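Local coordinates for protein cytosolic phospholipase A2 delta (Homo sapiens, PDB 5IZ5) that hydrolyses glycerophospholipids at the sn-2 position in a calcium-dependent manner, with a preference for linoleic acid there, releasing a lysophospholipid and a free fatty acid, at residues B[288-294]-B[665-669]; B[486-492]-B[500-506]; B[493-499]-B[607-611]; B[294-298]-B[358-362]. The protein carries 3 engineered substitutions. One frame throughout, in Å; residues are numbered along the deposited sequence.

Contact 1: residues B[288-294]-B[665-669]. With SO4 (sulfate ion), chain N.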
loop_
_atom_site.group_PDB
_atom_site.type_symbol
_atom_site.label_atom_id
_atom_site.label_comp_id
_atom_site.label_asym_id
_atom_site.label_seq_id
_atom_site.Cartn_x
_atom_site.Cartn_y
_atom_site.Cartn_z
ATOM N N PHE B 288 2.905 1.577 16.343
ATOM C CA PHE B 288 1.642 0.851 16.163
ATOM C C PHE B 288 0.464 1.471 16.888
ATOM O O PHE B 288 -0.518 0.803 17.186
ATOM C CB PHE B 288 1.806 -0.598 16.598
ATOM C CG PHE B 288 2.609 -1.398 15.643
ATOM C CD1 PHE B 288 2.002 -1.979 14.543
ATOM C CD2 PHE B 288 3.976 -1.541 15.821
ATOM C CE1 PHE B 288 2.738 -2.713 13.647
ATOM C CE2 PHE B 288 4.724 -2.273 14.927
ATOM C CZ PHE B 288 4.102 -2.864 13.835
ATOM N N ASN B 289 0.549 2.752 17.174
ATOM C CA ASN B 289 -0.584 3.431 17.736
ATOM C C ASN B 289 -0.885 4.588 16.837
ATOM O O ASN B 289 -0.185 4.824 15.851
ATOM C CB ASN B 289 -0.316 3.806 19.191
ATOM C CG ASN B 289 -0.517 2.619 20.129
ATOM O OD1 ASN B 289 -1.650 2.187 20.392
ATOM N ND2 ASN B 289 0.581 2.071 20.617
ATOM N N LEU B 290 -1.961 5.277 17.153
ATOM C CA LEU B 290 -2.450 6.329 16.302
ATOM C C LEU B 290 -1.475 7.491 16.375
ATOM O O LEU B 290 -0.820 7.687 17.391
ATOM C CB LEU B 290 -3.848 6.736 16.743
ATOM C CG LEU B 290 -4.884 5.607 16.760
ATOM C CD1 LEU B 290 -6.233 6.146 17.196
ATOM C CD2 LEU B 290 -5.000 4.914 15.405
ATOM N N CYS B 291 -1.352 8.231 15.278
ATOM C CA CYS B 291 -0.429 9.350 15.231
ATOM C C CYS B 291 -1.020 10.541 15.975
ATOM O O CYS B 291 -2.238 10.608 16.198
ATOM C CB CYS B 291 -0.111 9.740 13.787
ATOM S SG CYS B 291 -1.500 10.457 12.893
ATOM N N ALA B 292 -0.148 11.476 16.340
ATOM C CA ALA B 292 -0.539 12.647 17.128
ATOM C C ALA B 292 -1.722 13.379 16.505
ATOM O O ALA B 292 -2.664 13.740 17.202
ATOM C CB ALA B 292 0.642 13.594 17.286
ATOM N N GLU B 293 -1.673 13.577 15.190
ATOM C CA GLU B 293 -2.742 14.282 14.483
ATOM C C GLU B 293 -4.095 13.571 14.588
ATOM O O GLU B 293 -5.125 14.226 14.737
ATOM C CB GLU B 293 -2.376 14.487 13.014
ATOM C CG GLU B 293 -1.238 15.484 12.772
ATOM C CD GLU B 293 -1.700 16.932 12.671
ATOM O OE1 GLU B 293 -2.921 17.225 12.646
ATOM O OE2 GLU B 293 -0.811 17.802 12.605
ATOM N N GLU B 294 -4.099 12.241 14.522
ATOM C CA GLU B 294 -5.355 11.493 14.649
ATOM C C GLU B 294 -5.879 11.562 16.085
ATOM O O GLU B 294 -7.074 11.716 16.295
ATOM C CB GLU B 294 -5.212 10.031 14.200
ATOM C CG GLU B 294 -6.516 9.240 14.337
ATOM C CD GLU B 294 -6.536 7.910 13.589
ATOM O OE1 GLU B 294 -5.693 7.692 12.690
ATOM O OE2 GLU B 294 -7.421 7.078 13.900
ATOM N N ARG B 665 -7.334 -1.188 13.180
ATOM C CA ARG B 665 -6.018 -0.683 13.528
ATOM C C ARG B 665 -5.995 -0.438 15.042
ATOM O O ARG B 665 -6.963 0.096 15.588
ATOM C CB ARG B 665 -5.721 0.613 12.782
ATOM C CG ARG B 665 -4.372 1.211 13.146
ATOM C CD ARG B 665 -4.025 2.410 12.290
ATOM N NE ARG B 665 -2.771 3.026 12.722
ATOM C CZ ARG B 665 -2.207 4.085 12.144
ATOM N NH1 ARG B 665 -2.772 4.671 11.086
ATOM N NH2 ARG B 665 -1.064 4.565 12.624
ATOM N N PRO B 666 -4.904 -0.836 15.725
ATOM C CA PRO B 666 -4.818 -0.618 17.173
ATOM C C PRO B 666 -5.033 0.843 17.573
ATOM O O PRO B 666 -4.524 1.747 16.913
ATOM C CB PRO B 666 -3.392 -1.062 17.513
ATOM C CG PRO B 666 -3.042 -2.053 16.459
ATOM C CD PRO B 666 -3.737 -1.581 15.213
ATOM N N GLY B 667 -5.797 1.062 18.638
ATOM C CA GLY B 667 -6.077 2.409 19.111
ATOM C C GLY B 667 -7.436 2.937 18.706
ATOM O O GLY B 667 -7.977 3.807 19.380
ATOM N N ARG B 668 -8.006 2.420 17.620
ATOM C CA ARG B 668 -9.271 2.958 17.110
ATOM C C ARG B 668 -10.491 2.566 17.963
ATOM O O ARG B 668 -11.420 3.359 18.107
ATOM C CB ARG B 668 -9.470 2.587 15.636
ATOM C CG ARG B 668 -8.402 3.200 14.735
ATOM C CD ARG B 668 -8.963 3.734 13.431
ATOM N NE ARG B 668 -7.988 4.604 12.768
ATOM C CZ ARG B 668 -7.275 4.289 11.688
ATOM N NH1 ARG B 668 -7.414 3.111 11.088
ATOM N NH2 ARG B 668 -6.409 5.171 11.196
ATOM N N ARG B 669 -10.488 1.351 18.508
ATOM C CA ARG B 669 -11.492 0.913 19.496
ATOM C C ARG B 669 -12.930 1.159 19.066
ATOM O O ARG B 669 -13.668 1.854 19.764
ATOM C CB ARG B 669 -11.311 1.633 20.840
ATOM C CG ARG B 669 -10.500 0.921 21.922
ATOM C CD ARG B 669 -9.066 1.402 21.962
ATOM N NE ARG B 669 -8.429 1.030 23.223
ATOM C CZ ARG B 669 -7.271 1.518 23.669
ATOM N NH1 ARG B 669 -6.580 2.410 22.961
ATOM N NH2 ARG B 669 -6.796 1.106 24.839
HETATM S S SO4 N . -6.421 -1.530 20.951
HETATM O O1 SO4 N . -7.691 -1.266 20.244
HETATM O O2 SO4 N . -6.698 -2.299 22.182
HETATM O O3 SO4 N . -5.529 -2.332 20.082
HETATM O O4 SO4 N . -5.764 -0.252 21.319
HETATM O O HOH W 1 -3.320 3.684 19.442
#
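R668 reaches past L290 to E294. From CB the chain leaves with CG beside the backbone N (chi1 -63°), which lays R668 CG against L290 CD2 at 3.9 Å. R668 CD then passes E294 OE2 at 3.7 Å on the way out. There R668 NE donates to E294 OE2 at 2.8 Å and R668 NH2 to E294 OE1 at 3.0 Å, a side-on, two-nitrogen salt bridge. Both carboxylate oxygens use their syn lone pairs, and the two planes lie only 8° apart. NH1 turns elsewhere, to E486 and the carbonyl of S662. E294 stands in the first turn of helix 292-313, whose N-cap is C291, while R668 closes a type II beta turn begun at R665. G667, in the third position of that turn, has positive phi, and a side chain there would run into L290 CG. L290 fits over this turn, with CD1 3.6 Å from G667 O and CD2 3.5 Å from P666 O. CD2 also lies over one face of the R665 guanidinium, whose NH2 makes a weak bond to N289 O and a salt bridge with E491. Outside the turn, a sulfate, probably from the crystallisation liquor, is held weakly by G667 N.

Contact 2: residues B[486-492]-B[500-506]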
loop_
_atom_site.group_PDB
_atom_site.type_symbol
_atom_site.label_atom_id
_atom_site.label_comp_id
_atom_site.label_asym_id
_atom_site.label_seq_id
_atom_site.Cartn_x
_atom_site.Cartn_y
_atom_site.Cartn_z
ATOM N N GLU B 486 -3.245 1.611 4.257
ATOM C CA GLU B 486 -4.301 2.544 4.630
ATOM C C GLU B 486 -3.920 3.974 4.265
ATOM O O GLU B 486 -2.774 4.377 4.492
ATOM C CB GLU B 486 -4.515 2.411 6.133
ATOM C CG GLU B 486 -5.311 3.518 6.785
ATOM C CD GLU B 486 -5.431 3.276 8.274
ATOM O OE1 GLU B 486 -6.263 2.427 8.661
ATOM O OE2 GLU B 486 -4.679 3.920 9.046
ATOM N N PHE B 487 -4.878 4.728 3.717
ATOM C CA PHE B 487 -4.695 6.150 3.407
ATOM C C PHE B 487 -5.652 7.008 4.238
ATOM O O PHE B 487 -6.854 6.723 4.303
ATOM C CB PHE B 487 -5.002 6.446 1.933
ATOM C CG PHE B 487 -4.060 5.795 0.959
ATOM C CD1 PHE B 487 -3.216 6.568 0.174
ATOM C CD2 PHE B 487 -4.025 4.409 0.811
ATOM C CE1 PHE B 487 -2.352 5.975 -0.737
ATOM C CE2 PHE B 487 -3.162 3.807 -0.101
ATOM C CZ PHE B 487 -2.323 4.589 -0.873
ATOM N N SER B 488 -5.121 8.067 4.848
ATOM C CA SER B 488 -5.948 9.104 5.473
ATOM C C SER B 488 -5.327 10.474 5.204
ATOM O O SER B 488 -4.190 10.552 4.737
ATOM C CB SER B 488 -6.064 8.874 6.982
ATOM O OG SER B 488 -5.014 9.517 7.682
ATOM N N PRO B 489 -6.061 11.562 5.512
ATOM C CA PRO B 489 -5.480 12.897 5.351
ATOM C C PRO B 489 -4.255 13.157 6.230
ATOM O O PRO B 489 -3.474 14.055 5.919
ATOM C CB PRO B 489 -6.628 13.833 5.749
ATOM C CG PRO B 489 -7.866 13.020 5.556
ATOM C CD PRO B 489 -7.461 11.638 5.960
ATOM N N TYR B 490 -4.090 12.385 7.301
ATOM C CA TYR B 490 -2.939 12.513 8.190
ATOM C C TYR B 490 -1.779 11.582 7.847
ATOM O O TYR B 490 -0.621 11.981 7.975
ATOM C CB TYR B 490 -3.351 12.284 9.653
ATOM C CG TYR B 490 -4.380 13.268 10.162
ATOM C CD1 TYR B 490 -4.214 14.639 9.978
ATOM C CD2 TYR B 490 -5.512 12.832 10.845
ATOM C CE1 TYR B 490 -5.148 15.541 10.448
ATOM C CE2 TYR B 490 -6.459 13.730 11.310
ATOM C CZ TYR B 490 -6.270 15.081 11.111
ATOM O OH TYR B 490 -7.194 15.981 11.572
ATOM N N GLU B 491 -2.062 10.347 7.443
ATOM C CA GLU B 491 -0.976 9.438 7.107
ATOM C C GLU B 491 -1.371 8.250 6.232
ATOM O O GLU B 491 -2.535 7.831 6.194
ATOM C CB GLU B 491 -0.257 8.946 8.372
ATOM C CG GLU B 491 -1.149 8.351 9.439
ATOM C CD GLU B 491 -0.377 7.758 10.609
ATOM O OE1 GLU B 491 0.794 8.130 10.829
ATOM O OE2 GLU B 491 -0.953 6.915 11.322
ATOM N N VAL B 492 -0.360 7.744 5.530
ATOM C CA VAL B 492 -0.478 6.634 4.605
ATOM C C VAL B 492 0.560 5.605 5.020
ATOM O O VAL B 492 1.732 5.944 5.214
ATOM C CB VAL B 492 -0.184 7.090 3.163
ATOM C CG1 VAL B 492 -0.245 5.912 2.207
ATOM C CG2 VAL B 492 -1.159 8.181 2.727
ATOM N N PHE B 500 4.388 4.649 8.540
ATOM C CA PHE B 500 3.505 5.576 7.862
ATOM C C PHE B 500 4.242 6.843 7.428
ATOM O O PHE B 500 5.237 7.242 8.032
ATOM C CB PHE B 500 2.343 5.949 8.798
ATOM C CG PHE B 500 1.348 4.835 9.027
ATOM C CD1 PHE B 500 0.131 4.823 8.355
ATOM C CD2 PHE B 500 1.615 3.819 9.932
ATOM C CE1 PHE B 500 -0.785 3.796 8.557
ATOM C CE2 PHE B 500 0.707 2.786 10.141
ATOM C CZ PHE B 500 -0.497 2.776 9.450
ATOM N N VAL B 501 3.723 7.491 6.394
ATOM C CA VAL B 501 4.193 8.809 5.999
ATOM C C VAL B 501 2.998 9.721 5.782
ATOM O O VAL B 501 1.895 9.243 5.528
ATOM C CB VAL B 501 5.028 8.774 4.705
ATOM C CG1 VAL B 501 6.322 8.004 4.925
ATOM C CG2 VAL B 501 4.224 8.185 3.555
ATOM N N PRO B 502 3.212 11.040 5.883
ATOM C CA PRO B 502 2.137 11.948 5.521
ATOM C C PRO B 502 1.751 11.768 4.055
ATOM O O PRO B 502 2.609 11.454 3.230
ATOM C CB PRO B 502 2.739 13.343 5.745
ATOM C CG PRO B 502 3.940 13.150 6.595
ATOM C CD PRO B 502 4.421 11.750 6.351
ATOM N N PRO B 503 0.470 11.963 3.728
ATOM C CA PRO B 503 0.031 11.706 2.365
ATOM C C PRO B 503 0.786 12.520 1.324
ATOM O O PRO B 503 0.982 12.038 0.209
ATOM C CB PRO B 503 -1.450 12.102 2.392
ATOM C CG PRO B 503 -1.586 13.010 3.565
ATOM C CD PRO B 503 -0.626 12.468 4.572
ATOM N N GLU B 504 1.214 13.736 1.688
ATOM C CA GLU B 504 1.974 14.598 0.774
ATOM C C GLU B 504 3.311 13.976 0.376
ATOM O O GLU B 504 3.836 14.291 -0.680
ATOM C CB GLU B 504 2.162 16.026 1.333
ATOM C CG GLU B 504 2.814 16.127 2.701
ATOM C CD GLU B 504 1.794 16.198 3.820
ATOM O OE1 GLU B 504 0.883 15.330 3.908
ATOM O OE2 GLU B 504 1.920 17.141 4.619
ATOM N N LEU B 505 3.833 13.060 1.183
ATOM C CA LEU B 505 5.081 12.378 0.862
ATOM C C LEU B 505 4.915 10.996 0.212
ATOM O O LEU B 505 5.905 10.386 -0.189
ATOM C CB LEU B 505 5.935 12.257 2.127
ATOM C CG LEU B 505 6.406 13.577 2.745
ATOM C CD1 LEU B 505 7.345 13.284 3.900
ATOM C CD2 LEU B 505 7.099 14.473 1.722
ATOM N N PHE B 506 3.684 10.501 0.102
ATOM C CA PHE B 506 3.442 9.210 -0.540
ATOM C C PHE B 506 3.714 9.319 -2.034
ATOM O O PHE B 506 3.118 10.147 -2.724
ATOM C CB PHE B 506 2.013 8.709 -0.321
ATOM C CG PHE B 506 1.684 7.515 -1.155
ATOM C CD1 PHE B 506 2.149 6.260 -0.796
ATOM C CD2 PHE B 506 0.955 7.653 -2.325
ATOM C CE1 PHE B 506 1.875 5.154 -1.575
ATOM C CE2 PHE B 506 0.675 6.554 -3.107
ATOM C CZ PHE B 506 1.137 5.307 -2.733
#
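A hydrogen-bonded antiparallel pair, V492 with V501, joins two short neighbouring strands of the mixed sheet in the catalytic domain. V492 N donates to V501 O at 2.7 Å and V501 N to V492 O at 2.8 Å. Just before the pair, the chain turns on S488, whose OG accepts from both Y490 N and E491 N, an ST turn and ST motif in one.

E491 and F500 meet beside this ladder. With CG wedged between the backbone N and the carbonyl carbon (chi1 53°), the extended glutamate lays its carboxylate over one face of the F500 ring, the planes 15° apart. E491 OE1 touches F500 CB at 3.4 Å, while OE2 lies toward the rim of the ring and forms a salt bridge with R665, which also makes a cation-pi contact with F500. Exchanging E491 for a leucine would remove both oxygens and would probably leave R665 NH2 without its carboxylate partner and the F500 ring face without the group lying over it.

V492 and V501 send their side chains to the same face of the sheet, where V492 CG2 packs on P503 CA at 3.7 Å and V492 CG1 on F506 CD1 at 3.9 Å. F487 completes this apolar group: its edge meets the face of F506 in a T-shaped pair, centroids 5.2 Å apart and planes at 77°. P503 also tucks its CG against P489 O, at 3.2 Å. Such pairing of strands 492-494 and 499-501, consecutive in the chain, is that of a beta hairpin.

Contact 3: residues B[493-499]-B[607-611]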
loop_
_atom_site.group_PDB
_atom_site.type_symbol
_atom_site.label_atom_id
_atom_site.label_comp_id
_atom_site.label_asym_id
_atom_site.label_seq_id
_atom_site.Cartn_x
_atom_site.Cartn_y
_atom_site.Cartn_z
ATOM N N GLY B 493 0.144 4.355 5.177
ATOM C CA GLY B 493 1.077 3.330 5.612
ATOM C C GLY B 493 0.551 1.926 5.773
ATOM O O GLY B 493 -0.617 1.638 5.513
ATOM N N PHE B 494 1.460 1.059 6.209
ATOM C CA PHE B 494 1.222 -0.359 6.328
ATOM C C PHE B 494 0.792 -0.686 7.736
ATOM O O PHE B 494 1.544 -0.440 8.678
ATOM C CB PHE B 494 2.517 -1.140 6.043
ATOM C CG PHE B 494 2.912 -1.172 4.607
ATOM C CD1 PHE B 494 2.692 -2.315 3.853
ATOM C CD2 PHE B 494 3.552 -0.085 4.011
ATOM C CE1 PHE B 494 3.073 -2.364 2.530
ATOM C CE2 PHE B 494 3.933 -0.130 2.684
ATOM C CZ PHE B 494 3.689 -1.274 1.944
ATOM N N LEU B 495 -0.390 -1.283 7.869
ATOM C CA LEU B 495 -0.861 -1.767 9.163
ATOM C C LEU B 495 0.082 -2.855 9.733
ATOM O O LEU B 495 0.422 -2.842 10.907
ATOM C CB LEU B 495 -2.303 -2.288 9.041
ATOM C CG LEU B 495 -3.378 -1.270 8.623
ATOM C CD1 LEU B 495 -4.724 -1.953 8.386
ATOM C CD2 LEU B 495 -3.523 -0.152 9.645
ATOM N N LYS B 496 0.543 -3.763 8.883
ATOM C CA LYS B 496 1.432 -4.853 9.314
ATOM C C LYS B 496 2.786 -4.377 9.890
ATOM O O LYS B 496 3.291 -4.949 10.863
ATOM C CB LYS B 496 1.685 -5.800 8.133
ATOM C CG LYS B 496 2.479 -7.075 8.430
ATOM C CD LYS B 496 3.317 -7.515 7.221
ATOM C CE LYS B 496 2.524 -8.275 6.188
ATOM N NZ LYS B 496 3.444 -9.009 5.283
ATOM N N TYR B 497 3.372 -3.337 9.302
ATOM C CA TYR B 497 4.732 -2.904 9.677
ATOM C C TYR B 497 4.756 -1.696 10.628
ATOM O O TYR B 497 5.828 -1.300 11.121
ATOM C CB TYR B 497 5.552 -2.569 8.430
ATOM C CG TYR B 497 5.717 -3.693 7.432
ATOM C CD1 TYR B 497 6.520 -4.788 7.709
ATOM C CD2 TYR B 497 5.098 -3.640 6.198
ATOM C CE1 TYR B 497 6.673 -5.817 6.787
ATOM C CE2 TYR B 497 5.248 -4.648 5.267
ATOM C CZ TYR B 497 6.039 -5.737 5.567
ATOM O OH TYR B 497 6.192 -6.745 4.647
ATOM N N GLY B 498 3.587 -1.106 10.876
ATOM C CA GLY B 498 3.495 0.059 11.745
ATOM C C GLY B 498 4.342 1.219 11.254
ATOM O O GLY B 498 5.071 1.837 12.024
ATOM N N ALA B 499 4.225 1.521 9.969
ATOM C CA ALA B 499 5.109 2.482 9.319
ATOM C C ALA B 499 4.311 3.337 8.356
ATOM O O ALA B 499 3.641 2.819 7.469
ATOM C CB ALA B 499 6.230 1.751 8.595
ATOM N N PRO B 607 7.024 4.280 -5.609
ATOM C CA PRO B 607 8.215 4.127 -4.786
ATOM C C PRO B 607 7.856 3.698 -3.372
ATOM O O PRO B 607 6.886 4.203 -2.805
ATOM C CB PRO B 607 8.820 5.535 -4.789
ATOM C CG PRO B 607 8.372 6.126 -6.082
ATOM C CD PRO B 607 6.976 5.599 -6.268
ATOM N N ASN B 608 8.621 2.762 -2.829
ATOM C CA ASN B 608 8.347 2.222 -1.513
ATOM C C ASN B 608 8.968 3.075 -0.409
ATOM O O ASN B 608 10.186 3.103 -0.253
ATOM C CB ASN B 608 8.891 0.799 -1.430
ATOM C CG ASN B 608 8.620 0.151 -0.089
ATOM O OD1 ASN B 608 7.829 0.653 0.717
ATOM N ND2 ASN B 608 9.238 -0.991 0.139
ATOM N N PHE B 609 8.126 3.747 0.373
ATOM C CA PHE B 609 8.612 4.564 1.489
ATOM C C PHE B 609 9.311 3.759 2.595
ATOM O O PHE B 609 10.009 4.326 3.425
ATOM C CB PHE B 609 7.503 5.476 2.062
ATOM C CG PHE B 609 6.237 4.762 2.462
ATOM C CD1 PHE B 609 6.101 4.204 3.723
ATOM C CD2 PHE B 609 5.158 4.699 1.590
ATOM C CE1 PHE B 609 4.921 3.567 4.093
ATOM C CE2 PHE B 609 3.986 4.056 1.954
ATOM C CZ PHE B 609 3.870 3.492 3.205
ATOM N N LEU B 610 9.136 2.438 2.596
ATOM C CA LEU B 610 9.857 1.573 3.521
ATOM C C LEU B 610 11.259 1.167 3.044
ATOM O O LEU B 610 11.974 0.488 3.786
ATOM C CB LEU B 610 9.046 0.296 3.780
ATOM C CG LEU B 610 7.614 0.462 4.289
ATOM C CD1 LEU B 610 7.023 -0.896 4.631
ATOM C CD2 LEU B 610 7.553 1.381 5.503
ATOM N N GLN B 611 11.650 1.567 1.832
ATOM C CA GLN B 611 12.887 1.068 1.218
ATOM C C GLN B 611 14.109 1.137 2.139
ATOM O O GLN B 611 14.397 2.170 2.741
ATOM C CB GLN B 611 13.207 1.810 -0.086
ATOM C CG GLN B 611 14.447 1.259 -0.785
ATOM C CD GLN B 611 14.720 1.875 -2.150
ATOM O OE1 GLN B 611 14.063 2.823 -2.580
ATOM N NE2 GLN B 611 15.721 1.345 -2.826
#
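No backbone hydrogen bond joins the two segments: A499 and L610 come within 7.5 Å at their CA atoms, and N608 to Q611 form a type I beta turn that sends F609 and L610 to the hairpin end. L610 does most of the reaching. Its CD1 sits over one face of the F494 ring, a CH-pi contact 4.0 Å from the centroid and 26° off the ring normal. The same methyl touches Y497 CD2 at 3.7 Å, so it is shared by two aromatic rings. The other branch, L610 CD2, presses on A499 CB at 3.4 Å, tighter than usual for two carbons.

The hairpin side owes its shape to a G1 beta bulge, in which G498 and A499 both lie opposite F494. G498 adopts the positive phi usual for glycine in that bulge, and F494 N donates to A499 O. On the turn side, N608 OD1 accepts from L610 N at 2.9 Å, an Asx turn in which the donor stands above the carbonyl plane; N608 ND2 looks away, to the carbonyl of E644.

F609 takes a different line. Its CG lies between the backbone N and the carbonyl carbon (chi1 54°), which carries the ring tip to the edge of F494, with F609 CZ 3.7 Å from F494 CE2. The two rings incline at 58°, neither stacked nor T-shaped. F609 CZ also lies 3.7 Å from G493 CA. A serine in place of F494 would take away the ring surface under L610 CD1 and beside F609 CZ, and would likely leave both side chains without that support and freer to shift.

Contact 4: residues B[294-298]-B[358-362]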
loop_
_atom_site.group_PDB
_atom_site.type_symbol
_atom_site.label_atom_id
_atom_site.label_comp_id
_atom_site.label_asym_id
_atom_site.label_seq_id
_atom_site.Cartn_x
_atom_site.Cartn_y
_atom_site.Cartn_z
ATOM N N GLU B 294 -4.099 12.241 14.522
ATOM C CA GLU B 294 -5.355 11.493 14.649
ATOM C C GLU B 294 -5.879 11.562 16.085
ATOM O O GLU B 294 -7.074 11.716 16.295
ATOM C CB GLU B 294 -5.212 10.031 14.200
ATOM C CG GLU B 294 -6.516 9.240 14.337
ATOM C CD GLU B 294 -6.536 7.910 13.589
ATOM O OE1 GLU B 294 -5.693 7.692 12.690
ATOM O OE2 GLU B 294 -7.421 7.078 13.900
ATOM N N GLN B 295 -4.984 11.444 17.062
ATOM C CA GLN B 295 -5.366 11.591 18.469
ATOM C C GLN B 295 -5.988 12.957 18.743
ATOM O O GLN B 295 -7.023 13.054 19.399
ATOM C CB GLN B 295 -4.164 11.394 19.380
ATOM C CG GLN B 295 -3.757 9.949 19.524
ATOM C CD GLN B 295 -2.512 9.794 20.376
ATOM O OE1 GLN B 295 -2.401 10.385 21.455
ATOM N NE2 GLN B 295 -1.564 8.987 19.900
ATOM N N ALA B 296 -5.354 14.006 18.226
ATOM C CA ALA B 296 -5.887 15.359 18.349
ATOM C C ALA B 296 -7.245 15.467 17.669
ATOM O O ALA B 296 -8.171 16.072 18.208
ATOM C CB ALA B 296 -4.916 16.369 17.764
ATOM N N PHE B 297 -7.370 14.871 16.487
ATOM C CA PHE B 297 -8.654 14.868 15.796
ATOM C C PHE B 297 -9.739 14.217 16.657
ATOM O O PHE B 297 -10.869 14.693 16.694
ATOM C CB PHE B 297 -8.571 14.152 14.443
ATOM C CG PHE B 297 -9.912 13.778 13.884
ATOM C CD1 PHE B 297 -10.662 14.704 13.190
ATOM C CD2 PHE B 297 -10.439 12.512 14.090
ATOM C CE1 PHE B 297 -11.906 14.381 12.689
ATOM C CE2 PHE B 297 -11.685 12.177 13.593
ATOM C CZ PHE B 297 -12.420 13.112 12.890
ATOM N N LEU B 298 -9.400 13.121 17.322
ATOM C CA LEU B 298 -10.381 12.394 18.114
ATOM C C LEU B 298 -10.961 13.258 19.226
ATOM O O LEU B 298 -12.180 13.246 19.446
ATOM C CB LEU B 298 -9.789 11.110 18.697
ATOM C CG LEU B 298 -9.534 9.994 17.679
ATOM C CD1 LEU B 298 -8.805 8.841 18.350
ATOM C CD2 LEU B 298 -10.829 9.508 17.033
ATOM N N VAL B 358 -20.697 10.027 13.943
ATOM C CA VAL B 358 -19.725 9.121 13.323
ATOM C C VAL B 358 -18.302 9.655 13.452
ATOM O O VAL B 358 -18.027 10.796 13.086
ATOM C CB VAL B 358 -20.043 8.906 11.829
ATOM C CG1 VAL B 358 -19.025 7.973 11.180
ATOM C CG2 VAL B 358 -21.451 8.354 11.665
ATOM N N THR B 359 -17.399 8.821 13.957
ATOM C CA THR B 359 -15.990 9.191 14.103
ATOM C C THR B 359 -15.162 8.808 12.869
ATOM O O THR B 359 -14.384 9.623 12.365
ATOM C CB THR B 359 -15.375 8.561 15.369
ATOM O OG1 THR B 359 -16.000 9.129 16.525
ATOM C CG2 THR B 359 -13.869 8.819 15.450
ATOM N N TYR B 360 -15.344 7.579 12.384
ATOM C CA TYR B 360 -14.546 7.046 11.277
ATOM C C TYR B 360 -15.390 6.699 10.056
ATOM O O TYR B 360 -16.535 6.268 10.178
ATOM C CB TYR B 360 -13.809 5.799 11.732
ATOM C CG TYR B 360 -12.730 6.043 12.762
ATOM C CD1 TYR B 360 -11.605 6.795 12.452
ATOM C CD2 TYR B 360 -12.821 5.493 14.036
ATOM C CE1 TYR B 360 -10.606 7.009 13.386
ATOM C CE2 TYR B 360 -11.827 5.697 14.978
ATOM C CZ TYR B 360 -10.722 6.457 14.651
ATOM O OH TYR B 360 -9.717 6.655 15.570
ATOM N N PHE B 361 -14.803 6.869 8.875
ATOM C CA PHE B 361 -15.499 6.636 7.610
ATOM C C PHE B 361 -14.514 5.949 6.659
ATOM O O PHE B 361 -13.632 6.598 6.098
ATOM C CB PHE B 361 -16.020 7.984 7.084
ATOM C CG PHE B 361 -16.811 7.916 5.795
ATOM C CD1 PHE B 361 -17.151 6.711 5.183
ATOM C CD2 PHE B 361 -17.236 9.097 5.199
ATOM C CE1 PHE B 361 -17.871 6.701 3.998
ATOM C CE2 PHE B 361 -17.962 9.089 4.023
ATOM C CZ PHE B 361 -18.281 7.887 3.419
ATOM N N SER B 362 -14.649 4.627 6.517
ATOM C CA SER B 362 -13.760 3.832 5.665
ATOM C C SER B 362 -14.450 3.384 4.378
ATOM O O SER B 362 -15.672 3.160 4.343
ATOM C CB SER B 362 -13.218 2.607 6.408
ATOM O OG SER B 362 -14.210 1.609 6.555
#
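A hydrogen bond, a few apolar contacts and one ring edge join E294, F297 and L298 of helix 292-313 to T359 and Y360. In the first, Y360 OH donates to E294 OE2 at 2.9 Å. It takes the anti lone pair of that oxygen, the side away from OE1, while the syn side is used by R668. The carboxylate is turned 66° from the ring and meets Y360 at its edge, close enough for E294 OE2 to lie 3.2 Å from Y360 CE1.

Among the apolar contacts L298 leads. Its CD2 packs against T359 CG2 at 3.5 Å, closer than carbons usually come, and against Y360 CZ at 3.9 Å. T359 CG2, anti to the backbone N, also lies over the centre of one face of the neighbouring Y360 ring.

A third kind is edge contact: the F297 ring points its rim, in plane, at T359 O, with F297 CE2 3.9 Å away. Together these pack the first turns of the helix against T359 and Y360; strand 360-363 lies parallel to strands 327-331 and 463-471 in the central sheet and leads toward the nucleophile S365.

E294 OE2, buried, therefore accepts from two directions, from a phenol and a guanidinium. Two such donors would be expected to stabilise the ionised carboxylate, and the phenol bond probably fixes which way the Y360 hydroxyl turns.

E294 belongs to both contact 1 and contact 4, so the start of helix 292-313 is tied to the 665-669 loop and to strand 360-363; their centres lie about 9 Å apart. Contact 2 joins contact 1 through salt bridges that include R665 NH2 to E491 OE2 at 2.7 Å and R668 NH1 to E486 OE1 at 2.8 Å; R665 also pairs with E486. Contacts 2 and 3 sit on the same hairpin, with centres about 10 Å apart, whereas contacts 3 and 4 do not touch. In contact 2 the F487 side chain is about 11 Å from that of D651, by similarity the proton acceptor; contacts 1, 3 and 4 lie away from the known sites.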